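Local atomic coordinates of 2-hydroxyisobutanoyl-CoA mutase large subunit (Aquincola tertiaricarbonis, PDB entry 4R3U), a protein that catalyses, with its small cobalamin-binding partner subunit, the reversible isomerisation of 2-hydroxyisobutyryl-CoA and (S)-3-hydroxybutyryl-CoA, and binds the acyl-CoA substrate itself. Residues 430-433 with 434-437; 543-546 with 547-550. One frame throughout, in Å; residues are numbered along the deposited sequence.

Contact 1 (430-433 with 434-437); sequences EKKI and FEIL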
ATOM      1  N   GLU A 430       1.025 -24.549  10.276  1.00 31.62           N
ATOM      2  CA  GLU A 430       0.134 -25.670  10.594  1.00 31.58           C
ATOM      3  C   GLU A 430       0.758 -26.620  11.638  1.00 37.33           C
ATOM      4  O   GLU A 430       0.201 -26.811  12.715  1.00 35.33           O
ATOM      5  CB  GLU A 430      -0.218 -26.429   9.306  1.00 33.06           C
ATOM      6  CG  GLU A 430      -1.256 -27.512   9.527  1.00 42.69           C
ATOM      7  CD  GLU A 430      -1.337 -28.596   8.476  1.00 51.18           C
ATOM      8  OE1 GLU A 430      -2.191 -29.498   8.629  1.00 52.89           O
ATOM      9  OE2 GLU A 430      -0.508 -28.585   7.538  1.00 41.12           O
ATOM     10  N   LYS A 431       1.944 -27.164  11.318  1.00 36.73           N
ATOM     11  CA  LYS A 431       2.701 -28.069  12.170  1.00 37.57           C
ATOM     12  C   LYS A 431       3.055 -27.421  13.517  1.00 40.01           C
ATOM     13  O   LYS A 431       2.830 -28.038  14.562  1.00 40.97           O
ATOM     14  CB  LYS A 431       3.943 -28.600  11.435  1.00 41.38           C
ATOM     15  CG  LYS A 431       3.584 -29.499  10.249  1.00 63.87           C
ATOM     16  CD  LYS A 431       4.774 -29.799   9.344  1.00 80.68           C
ATOM     17  CE  LYS A 431       4.426 -30.731   8.200  1.00 89.59           C
ATOM     18  NZ  LYS A 431       5.530 -30.844   7.201  1.00 88.35           N
ATOM     19  N   LYS A 432       3.557 -26.170  13.496  1.00 33.84           N
ATOM     20  CA  LYS A 432       3.932 -25.425  14.709  1.00 31.73           C
ATOM     21  C   LYS A 432       2.727 -25.121  15.568  1.00 32.01           C
ATOM     22  O   LYS A 432       2.832 -25.205  16.794  1.00 30.50           O
ATOM     23  CB  LYS A 432       4.748 -24.164  14.388  1.00 32.64           C
ATOM     24  CG  LYS A 432       6.165 -24.414  13.858  1.00 39.97           C
ATOM     25  CD  LYS A 432       7.177 -24.809  14.926  1.00 46.39           C
ATOM     26  CE  LYS A 432       8.364 -25.506  14.298  1.00 60.90           C
ATOM     27  NZ  LYS A 432       9.166 -26.266  15.298  1.00 70.77           N
ATOM     28  N   ILE A 433       1.559 -24.847  14.931  1.00 28.17           N
ATOM     29  CA  ILE A 433       0.274 -24.621  15.622  1.00 27.58           C
ATOM     30  C   ILE A 433      -0.164 -25.913  16.327  1.00 31.88           C
ATOM     31  O   ILE A 433      -0.480 -25.870  17.514  1.00 32.00           O
ATOM     32  CB  ILE A 433      -0.836 -24.096  14.662  1.00 29.94           C
ATOM     33  CG1 ILE A 433      -0.666 -22.585  14.346  1.00 27.21           C
ATOM     34  CG2 ILE A 433      -2.265 -24.411  15.177  1.00 32.08           C
ATOM     35  CD1 ILE A 433      -1.235 -22.166  12.913  1.00 19.93           C
ATOM     36  N   PHE A 434      -0.171 -27.056  15.602  1.00 28.60           N
ATOM     37  CA  PHE A 434      -0.595 -28.332  16.186  1.00 29.83           C
ATOM     38  C   PHE A 434       0.257 -28.766  17.373  1.00 37.46           C
ATOM     39  O   PHE A 434      -0.282 -29.248  18.374  1.00 39.75           O
ATOM     40  CB  PHE A 434      -0.748 -29.437  15.129  1.00 31.13           C
ATOM     41  CG  PHE A 434      -2.031 -29.317  14.355  1.00 31.35           C
ATOM     42  CD1 PHE A 434      -3.254 -29.255  15.010  1.00 34.33           C
ATOM     43  CD2 PHE A 434      -2.021 -29.278  12.965  1.00 32.41           C
ATOM     44  CE1 PHE A 434      -4.438 -29.111  14.290  1.00 35.20           C
ATOM     45  CE2 PHE A 434      -3.209 -29.125  12.247  1.00 33.93           C
ATOM     46  CZ  PHE A 434      -4.404 -29.051  12.908  1.00 31.70           C
ATOM     47  N   GLU A 435       1.572 -28.534  17.262  1.00 32.56           N
ATOM     48  CA  GLU A 435       2.626 -28.766  18.233  1.00 33.06           C
ATOM     49  C   GLU A 435       2.311 -27.958  19.521  1.00 37.61           C
ATOM     50  O   GLU A 435       2.429 -28.508  20.607  1.00 40.83           O
ATOM     51  CB  GLU A 435       3.916 -28.268  17.576  1.00 34.77           C
ATOM     52  CG  GLU A 435       5.206 -28.951  17.945  1.00 50.12           C
ATOM     53  CD  GLU A 435       6.288 -28.563  16.962  1.00 65.17           C
ATOM     54  OE1 GLU A 435       6.959 -27.532  17.191  1.00 53.91           O
ATOM     55  OE2 GLU A 435       6.427 -29.257  15.926  1.00 54.95           O
ATOM     56  N   ILE A 436       1.862 -26.684  19.398  1.00 31.61           N
ATOM     57  CA  ILE A 436       1.474 -25.845  20.539  1.00 31.05           C
ATOM     58  C   ILE A 436       0.186 -26.352  21.187  1.00 36.33           C
ATOM     59  O   ILE A 436       0.133 -26.515  22.409  1.00 37.05           O
ATOM     60  CB  ILE A 436       1.396 -24.336  20.186  1.00 32.51           C
ATOM     61  CG1 ILE A 436       2.792 -23.765  19.776  1.00 32.23           C
ATOM     62  CG2 ILE A 436       0.703 -23.511  21.319  1.00 31.01           C
ATOM     63  CD1 ILE A 436       2.839 -22.169  19.609  1.00 37.34           C
ATOM     64  N   LEU A 437      -0.842 -26.609  20.359  1.00 33.59           N
ATOM     65  CA  LEU A 437      -2.150 -27.137  20.772  1.00 34.46           C
ATOM     66  C   LEU A 437      -2.018 -28.456  21.572  1.00 39.94           C
ATOM     67  O   LEU A 437      -2.794 -28.698  22.503  1.00 40.41           O
ATOM     68  CB  LEU A 437      -3.050 -27.363  19.537  1.00 34.28           C
ATOM     69  CG  LEU A 437      -3.643 -26.121  18.872  1.00 37.38           C
ATOM     70  CD1 LEU A 437      -4.482 -26.524  17.692  1.00 36.85           C
ATOM     71  CD2 LEU A 437      -4.497 -25.326  19.844  1.00 38.29           C
TER

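Contact 2 (543-546 with 547-550); sequences TIEL and VKAG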
ATOM      1  N   THR A 543     -32.433 -12.001  30.773  1.00 36.08           N
ATOM      2  CA  THR A 543     -31.665 -10.770  30.562  1.00 34.52           C
ATOM      3  C   THR A 543     -32.408  -9.918  29.494  1.00 42.77           C
ATOM      4  O   THR A 543     -32.439  -8.688  29.623  1.00 43.98           O
ATOM      5  CB  THR A 543     -30.202 -11.050  30.182  1.00 35.91           C
ATOM      6  OG1 THR A 543     -29.645 -12.033  31.045  1.00 32.95           O
ATOM      7  CG2 THR A 543     -29.331  -9.797  30.236  1.00 32.98           C
ATOM      8  N   ILE A 544     -33.040 -10.574  28.476  1.00 39.82           N
ATOM      9  CA  ILE A 544     -33.868  -9.899  27.459  1.00 38.88           C
ATOM     10  C   ILE A 544     -35.068  -9.210  28.162  1.00 42.44           C
ATOM     11  O   ILE A 544     -35.318  -8.030  27.905  1.00 42.36           O
ATOM     12  CB  ILE A 544     -34.289 -10.809  26.244  1.00 41.93           C
ATOM     13  CG1 ILE A 544     -33.058 -11.376  25.498  1.00 40.52           C
ATOM     14  CG2 ILE A 544     -35.172 -10.038  25.244  1.00 42.99           C
ATOM     15  CD1 ILE A 544     -33.327 -12.650  24.685  1.00 33.94           C
ATOM     16  N   GLU A 545     -35.742  -9.907  29.103  1.00 38.59           N
ATOM     17  CA  GLU A 545     -36.863  -9.328  29.853  1.00 39.13           C
ATOM     18  C   GLU A 545     -36.438  -8.174  30.761  1.00 42.07           C
ATOM     19  O   GLU A 545     -37.120  -7.144  30.832  1.00 43.07           O
ATOM     20  CB  GLU A 545     -37.631 -10.401  30.620  1.00 42.58           C
ATOM     21  CG  GLU A 545     -38.544 -11.239  29.730  1.00 57.91           C
ATOM     22  CD  GLU A 545     -39.459 -10.449  28.807  1.00 84.04           C
ATOM     23  OE1 GLU A 545     -40.263  -9.642  29.327  1.00 85.62           O
ATOM     24  OE2 GLU A 545     -39.320 -10.583  27.566  1.00 72.66           O
ATOM     25  N   LEU A 546     -35.266  -8.318  31.379  1.00 36.32           N
ATOM     26  CA  LEU A 546     -34.678  -7.317  32.258  1.00 35.58           C
ATOM     27  C   LEU A 546     -34.396  -5.988  31.553  1.00 39.65           C
ATOM     28  O   LEU A 546     -34.916  -4.957  31.985  1.00 41.06           O
ATOM     29  CB  LEU A 546     -33.400  -7.861  32.912  1.00 34.13           C
ATOM     30  CG  LEU A 546     -33.594  -8.676  34.198  1.00 38.23           C
ATOM     31  CD1 LEU A 546     -32.367  -9.528  34.478  1.00 36.68           C
ATOM     32  CD2 LEU A 546     -33.925  -7.766  35.386  1.00 37.71           C
ATOM     33  N   VAL A 547     -33.576  -6.007  30.488  1.00 33.48           N
ATOM     34  CA  VAL A 547     -33.247  -4.820  29.662  1.00 31.78           C
ATOM     35  C   VAL A 547     -34.524  -4.093  29.148  1.00 39.33           C
ATOM     36  O   VAL A 547     -34.605  -2.855  29.234  1.00 39.80           O
ATOM     37  CB  VAL A 547     -32.190  -5.089  28.549  1.00 31.61           C
ATOM     38  CG1 VAL A 547     -30.906  -5.661  29.145  1.00 29.67           C
ATOM     39  CG2 VAL A 547     -32.723  -5.987  27.436  1.00 31.60           C
ATOM     40  N   LYS A 548     -35.550  -4.889  28.718  1.00 35.90           N
ATOM     41  CA  LYS A 548     -36.862  -4.417  28.266  1.00 37.02           C
ATOM     42  C   LYS A 548     -37.546  -3.668  29.395  1.00 45.55           C
ATOM     43  O   LYS A 548     -38.105  -2.586  29.166  1.00 47.17           O
ATOM     44  CB  LYS A 548     -37.755  -5.597  27.833  1.00 38.27           C
ATOM     45  CG  LYS A 548     -37.602  -5.983  26.381  1.00 41.87           C
ATOM     46  CD  LYS A 548     -38.226  -7.322  26.081  1.00 51.69           C
ATOM     47  CE  LYS A 548     -38.494  -7.502  24.602  1.00 62.48           C
ATOM     48  NZ  LYS A 548     -39.213  -8.782  24.324  1.00 69.02           N
ATOM     49  N   ALA A 549     -37.489  -4.243  30.622  1.00 42.40           N
ATOM     50  CA  ALA A 549     -38.138  -3.705  31.808  1.00 43.58           C
ATOM     51  C   ALA A 549     -37.511  -2.398  32.350  1.00 48.41           C
ATOM     52  O   ALA A 549     -38.098  -1.743  33.218  1.00 51.30           O
ATOM     53  CB  ALA A 549     -38.213  -4.782  32.884  1.00 44.94           C
ATOM     54  N   GLY A 550     -36.359  -2.029  31.814  1.00 43.29           N
ATOM     55  CA  GLY A 550     -35.635  -0.824  32.203  1.00 42.48           C
ATOM     56  C   GLY A 550     -34.414  -1.053  33.080  1.00 44.11           C
ATOM     57  O   GLY A 550     -33.889  -0.098  33.663  1.00 41.54           O
TER

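Contact 1 (430-433 with 434-437)
Glu430 and Phe434 meet one turn apart on the close-packed side of helix 420-442, where Glu430 and Ile433 are both buried and the methylene CG of the glutamate lies 3.7 Å from CE2 of the ring. With chi1 at -174°, CG of Glu430 swings away from the backbone N, and the extended chain carries the carboxylate past the CD2-CE2 side of the phenylalanine; OE1 ends at the ring edge, in the ring plane, 3.8 Å from CE2 of Phe434. The two planes stand 62° apart, so they do not stack. Both carboxylate oxygens are taken up by helix 306-327, which follows strand 298-302 of the parallel sheet in the TIM-barrel part of the chain: OE1 forms a salt bridge to Lys322 and OE2 one to Arg318, while Phe434 and Leu437 rest on Ile323. Beside this pair, Ile433 and Leu437 run side by side, CG2 of Ile433 being 4.0 Å from CD1 of Leu437. The backbone is regular alpha helix, with Phe434 N bonded to Glu430 O at 2.9 Å and Leu437 N to Ile433 O at 3.0 Å.

The looser side holds exposed Glu435 and partly exposed Lys432, spaced i to i+3. They point the same way, the lysine bent at chi2 (-77°), and NZ of Lys432 reaches the syn lone pair of OE1 of Glu435 at 3.2 Å in a salt bridge. An alanine in place of Lys432 is likely to leave the Glu435 carboxylate without this positive mate and freer to turn. The lysine side chain also lies against Leu265 of helix 264-283, but its ion pair joins residues of one helix and does not itself link helices, whereas the buried carboxylate of Glu430 has two cationic partners that probably keep it ionised and tie two helices together.

Contact 2 (543-546 with 547-550)
Lys548 lays its aliphatic chain along Ile544, one turn earlier, with CD of the lysine 4.2 Å from CG2 of the isoleucine. That chain is extended beyond CG, and its end passes Glu545, whose own chain is bent at chi2 (-50°); OE2 of Glu545 and NZ of Lys548 form a long salt bridge of 3.7 Å. Val547 turns both methyls back to the preceding turn, CG1 lying 3.4 Å from Thr543 O and CG2 3.3 Å from Ile544 O. Backbone bonds underlie these meetings: Val547 N to Thr543 O at 3.0 Å, nearly straight at the hydrogen (175°), and Ala549 N to Glu545 O at 2.9 Å. The helix then stops in a Schellman motif, where Gly550 has a positive phi (104°); at these backbone angles a side chain would jam against the carbonyl oxygen of Ala549. Further out, Gly550 O accepts a hydrogen bond from Arg516 NH1, and Lys548 NZ has Glu195 of helix 183-196 as its stronger partner. Ile544 packs on Ala188 and Val191 of that same helix, while Leu546 lies against Met524 of helix 518-532 and Ile556 of helix 553-564.

Overall arrangement
Contact 1 comes first along the chain, in the middle of helix 420-442, and contact 2 follows at the C-terminal end of helix 540-549. Their centres are about 44 Å apart, on opposite sides of the centre of the chain. Both belong to the part of the chain homologous to methylmalonyl-CoA mutase, and both helices come after 375-377, the last strand of the parallel sheet, packing on helices of the TIM-barrel part: 264-283 and 306-327 for contact 1, 183-196 for contact 2. Contact 2 also packs among the C-terminal helices 518-532 and 553-564. Contact 1 lies away from the known substrate and cofactor sites; in contact 2 the side chain of Thr543 lies about 11 Å from that of Val208, which binds (3S)-3-hydroxybutanoyl-CoA.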